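Local coordinates for putative uncharacterized protein (Legionella drancourtii, PDB 4JVS), which probably stimulates GTP hydrolysis by a host Rab GTPase through its LepB-type GAP domain, the part of this Legionella Dot/Icm effector present here, at residues V74-H77 / C78-N82; W84-K87 / R88-H92. One frame throughout, in Å; residues are numbered along the deposited sequence.

Interaction 1 (V74-H77 / C78-N82); sequences VAEH and CEQQN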
# COMPACT_ATOMS: atom_id res chain seq x y z
N VAL A 74 17.90 -8.05 2.54
CA VAL A 74 17.57 -8.69 1.27
C VAL A 74 17.73 -7.71 0.10
O VAL A 74 18.42 -8.01 -0.88
CB VAL A 74 16.13 -9.24 1.29
CG1 VAL A 74 15.81 -9.92 -0.03
CG2 VAL A 74 15.95 -10.20 2.43
N ALA A 75 17.10 -6.54 0.21
CA ALA A 75 17.21 -5.52 -0.83
C ALA A 75 18.66 -5.11 -1.07
O ALA A 75 19.06 -4.87 -2.21
CB ALA A 75 16.37 -4.29 -0.47
N GLU A 76 19.46 -5.05 -0.01
CA GLU A 76 20.90 -4.79 -0.17
C GLU A 76 21.61 -5.93 -0.90
O GLU A 76 22.43 -5.70 -1.79
CB GLU A 76 21.56 -4.47 1.18
CG GLU A 76 23.00 -3.99 1.05
CD GLU A 76 23.13 -2.64 0.33
OE1 GLU A 76 22.10 -1.96 0.11
OE2 GLU A 76 24.27 -2.25 -0.00
N HIS A 77 21.25 -7.16 -0.56
CA HIS A 77 21.86 -8.32 -1.18
C HIS A 77 21.52 -8.37 -2.68
O HIS A 77 22.38 -8.67 -3.51
CB HIS A 77 21.42 -9.60 -0.46
CG HIS A 77 22.32 -10.77 -0.68
ND1 HIS A 77 23.17 -10.87 -1.75
CD2 HIS A 77 22.48 -11.91 0.05
CE1 HIS A 77 23.83 -12.02 -1.68
NE2 HIS A 77 23.42 -12.67 -0.60
N CYS A 78 20.27 -8.08 -3.03
CA CYS A 78 19.88 -8.00 -4.43
C CYS A 78 20.71 -6.99 -5.21
O CYS A 78 21.12 -7.25 -6.35
CB CYS A 78 18.40 -7.64 -4.53
SG CYS A 78 17.33 -8.89 -3.79
N GLU A 79 20.93 -5.83 -4.65
CA GLU A 79 21.75 -4.83 -5.31
C GLU A 79 23.19 -5.22 -5.50
O GLU A 79 23.76 -4.98 -6.52
CB GLU A 79 21.69 -3.54 -4.52
CG GLU A 79 21.40 -2.33 -5.37
CD GLU A 79 21.64 -1.05 -4.67
OE1 GLU A 79 20.67 -0.44 -4.25
OE2 GLU A 79 22.79 -0.66 -4.52
N GLN A 80 23.79 -5.82 -4.50
CA GLN A 80 25.18 -6.13 -4.58
C GLN A 80 25.53 -7.12 -5.66
O GLN A 80 26.54 -7.01 -6.30
CB GLN A 80 25.65 -6.66 -3.25
CG GLN A 80 25.49 -5.67 -2.13
CD GLN A 80 26.57 -4.63 -2.13
OE1 GLN A 80 26.30 -3.45 -2.02
NE2 GLN A 80 27.79 -5.06 -2.24
N GLN A 81 24.69 -8.12 -5.82
CA GLN A 81 24.90 -9.18 -6.76
C GLN A 81 24.30 -8.80 -8.04
O GLN A 81 24.42 -9.48 -9.01
CB GLN A 81 24.16 -10.37 -6.28
CG GLN A 81 24.62 -10.83 -4.93
CD GLN A 81 25.05 -12.25 -4.96
OE1 GLN A 81 24.23 -13.14 -5.04
NE2 GLN A 81 26.33 -12.47 -4.91
N ASN A 82 23.63 -7.68 -8.02
CA ASN A 82 22.95 -7.24 -9.23
C ASN A 82 22.04 -8.35 -9.76
O ASN A 82 22.20 -8.80 -10.89
CB ASN A 82 23.96 -6.77 -10.28
CG ASN A 82 23.30 -6.23 -11.53
OD1 ASN A 82 22.15 -5.78 -11.51
ND2 ASN A 82 24.03 -6.29 -12.63

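Interaction 2 (W84-K87 / R88-H92); sequences WQHK and REENH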
# COMPACT_ATOMS: atom_id res chain seq x y z
N TRP A 84 19.18 -7.81 -10.46
CA TRP A 84 18.35 -7.06 -11.41
C TRP A 84 18.87 -7.11 -12.85
O TRP A 84 18.17 -6.71 -13.79
CB TRP A 84 18.21 -5.60 -10.96
CG TRP A 84 17.88 -5.47 -9.49
CD1 TRP A 84 18.51 -4.68 -8.58
CD2 TRP A 84 16.83 -6.16 -8.78
NE1 TRP A 84 17.92 -4.83 -7.34
CE2 TRP A 84 16.89 -5.72 -7.44
CE3 TRP A 84 15.84 -7.08 -9.15
CZ2 TRP A 84 15.99 -6.18 -6.48
CZ3 TRP A 84 14.96 -7.54 -8.19
CH2 TRP A 84 15.05 -7.09 -6.87
N GLN A 85 20.11 -7.58 -13.01
CA GLN A 85 20.76 -7.66 -14.32
C GLN A 85 20.84 -6.28 -14.98
O GLN A 85 20.69 -6.16 -16.19
CB GLN A 85 20.04 -8.66 -15.23
CG GLN A 85 20.06 -10.12 -14.77
CD GLN A 85 19.46 -11.06 -15.80
OE1 GLN A 85 18.44 -10.75 -16.42
NE2 GLN A 85 20.11 -12.20 -16.02
N HIS A 86 21.08 -5.25 -14.17
CA HIS A 86 21.13 -3.90 -14.68
C HIS A 86 22.44 -3.68 -15.42
O HIS A 86 23.51 -3.92 -14.86
CB HIS A 86 20.97 -2.87 -13.55
CG HIS A 86 21.01 -1.45 -14.01
ND1 HIS A 86 22.12 -0.65 -13.87
CD2 HIS A 86 20.07 -0.68 -14.61
CE1 HIS A 86 21.87 0.55 -14.36
NE2 HIS A 86 20.63 0.56 -14.83
N LYS A 87 22.34 -3.25 -16.68
CA LYS A 87 23.50 -2.90 -17.49
C LYS A 87 24.05 -1.57 -16.99
O LYS A 87 23.28 -0.68 -16.63
CB LYS A 87 23.11 -2.77 -18.96
CG LYS A 87 21.90 -3.59 -19.39
CD LYS A 87 22.32 -4.94 -19.95
CE LYS A 87 21.52 -5.30 -21.19
NZ LYS A 87 22.09 -6.51 -21.87
N ARG A 88 25.36 -1.42 -16.98
CA ARG A 88 25.99 -0.24 -16.39
C ARG A 88 25.61 1.07 -17.11
O ARG A 88 25.66 2.16 -16.52
CB ARG A 88 27.51 -0.43 -16.38
CG ARG A 88 28.28 0.65 -15.66
CD ARG A 88 29.76 0.45 -15.82
NE ARG A 88 30.44 0.48 -14.54
CZ ARG A 88 30.82 -0.59 -13.86
NH1 ARG A 88 30.60 -1.81 -14.33
NH2 ARG A 88 31.43 -0.45 -12.69
N GLU A 89 25.20 0.95 -18.37
CA GLU A 89 25.05 2.10 -19.25
C GLU A 89 23.62 2.62 -19.36
O GLU A 89 23.36 3.57 -20.11
CB GLU A 89 25.61 1.76 -20.63
CG GLU A 89 26.92 0.97 -20.58
CD GLU A 89 26.70 -0.54 -20.48
OE1 GLU A 89 27.67 -1.26 -20.17
OE2 GLU A 89 25.55 -1.00 -20.72
N GLU A 90 22.70 2.00 -18.63
CA GLU A 90 21.33 2.50 -18.54
C GLU A 90 21.22 3.35 -17.29
O GLU A 90 21.80 3.02 -16.25
CB GLU A 90 20.32 1.34 -18.45
CG GLU A 90 20.73 0.05 -19.15
CD GLU A 90 19.82 -0.32 -20.32
OE1 GLU A 90 18.67 -0.75 -20.06
OE2 GLU A 90 20.26 -0.21 -21.49
N ASN A 91 20.48 4.45 -17.36
CA ASN A 91 20.20 5.24 -16.17
C ASN A 91 18.80 4.97 -15.65
O ASN A 91 18.23 5.78 -14.92
CB ASN A 91 20.41 6.74 -16.45
CG ASN A 91 19.43 7.30 -17.49
OD1 ASN A 91 18.68 6.56 -18.13
ND2 ASN A 91 19.46 8.61 -17.68
N HIS A 92 18.23 3.83 -16.02
CA HIS A 92 16.85 3.52 -15.66
C HIS A 92 16.66 2.08 -15.18
O HIS A 92 17.35 1.16 -15.63
CB HIS A 92 15.85 3.86 -16.80
CG HIS A 92 16.00 3.01 -18.03
ND1 HIS A 92 15.22 1.89 -18.25
CD2 HIS A 92 16.81 3.13 -19.11
CE1 HIS A 92 15.56 1.35 -19.41
NE2 HIS A 92 16.52 2.08 -19.95

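Interaction 1 (V74-H77 / C78-N82)
Cys-78 N donates to Val-74 O over 2.8 Å, an i to i+4 bond of the last turns of helix 60-80. The next two bonds follow the same spacing: Glu-79 N reaches Ala-75 O at 3.2 Å, and Gln-80 N reaches Glu-76 O at 3.0 Å. The fourth, Gln-81 N to His-77 O, is weak at 3.3 Å. Termination is marked by a Schellman motif: Asn-82 takes a positive phi (53°) as its C-prime residue, Ile-83 N returns to Cys-78 O and Asn-82 N, weakly, to Glu-79 O.

Among the side chains, His-77 has CG anti to its backbone N (chi1 -160°), which sends the imidazole along the helix toward Gln-81, whose CG lies at the ring edge, in its plane, 3.5 Å from His-77 ND1. On the buried flank Val-74 CG1 lies 4.2 Å from Cys-78 SG, a loose apolar contact one turn apart. The Glu-76 chain bends at chi2 and its carboxylate lies beside the Gln-80 side chain; its charge is met by Arg-123, which forms a salt bridge with OE1.

Helix 118-124 supplies that arginine as well as Ser-119, whose OG is hydrogen-bonded to Ala-75 O, giving this carbonyl a partner besides Glu-79 N. Met-160 of helix 156-177 packs on both Val-74 and Cys-78, while Val-209 and Leu-213 of helix 193-214 touch Val-74 and His-77, respectively, so three helices pack against this C-terminal end.

Interaction 2 (W84-K87 / R88-H92)
A type I beta turn from Lys-87 to Glu-90 reverses the chain in the loop that follows helix 60-80, and its closing bond runs from Glu-90 N to Lys-87 O. At 3.4 Å this bond is weak, although the N-H...O angle of 169° is nearly straight. The corner residues, Arg-88 and Glu-89, have phi/psi near the standard values for this turn type.

His-86, just before the turn, sends its imidazole toward the main chain of Glu-90 and His-92. A fully trans first torsion (chi1 -180°) carries the ring there, and its edge meets two main-chain carbonyls. Glu-90 O sits at the CE1-NE2 side of the ring, 3.1 Å from His-86 NE2 and equally far from His-86 CE1. His-92 O, 3.4 Å from His-86 NE2, is in the ring plane. Glu-90 CB also approaches His-86 NE2, at 3.7 Å, adding a carbon contact beside the polar ones.

Lys-87 and Glu-90 flank the turn side by side and point the same way, their aliphatic parts meeting where Lys-87 CB is 3.7 Å from Glu-90 CG. Their contact is one of methylene groups: Lys-87 NZ and Glu-90 OE2 are 6.6 Å apart, too far for a salt bridge. Bent at chi2, Glu-89 turns its carboxylate back toward Lys-87, OE2 coming to 3.5 Å from Lys-87 CB.

This surface loop leads from helix 60-80 toward strand 106-107 and is tied to its surroundings at several points. Asn-82 OD1 accepts a hydrogen bond from His-86 N, the His-86 ring stacks with Tyr-231, Asn-91 O is hydrogen-bonded to His-115 ND1, and Trp-84 NE1 is hydrogen-bonded to Ser-119 OG of helix 118-124.

How the interactions relate
Interaction 1 closes before interaction 2 opens, and the two lie in series within the N-terminal subdomain of the LepB GAP domain, their centres about 14 Å apart. The first occupies the end of helix 60-80, the second the loop running on toward strand 106-107. They touch directly: Trp-84 CZ2 packs 3.4 Å from Cys-78 CB. Ser-119 OG of helix 118-124 is hydrogen-bonded to both Ala-75 O and Trp-84 NE1. This packing and the shared serine fasten the start of the loop to the helix end, while the chain passes from a partly buried site, centred about 13 Å from the chain's centre, to a surface turn about 20 Å out.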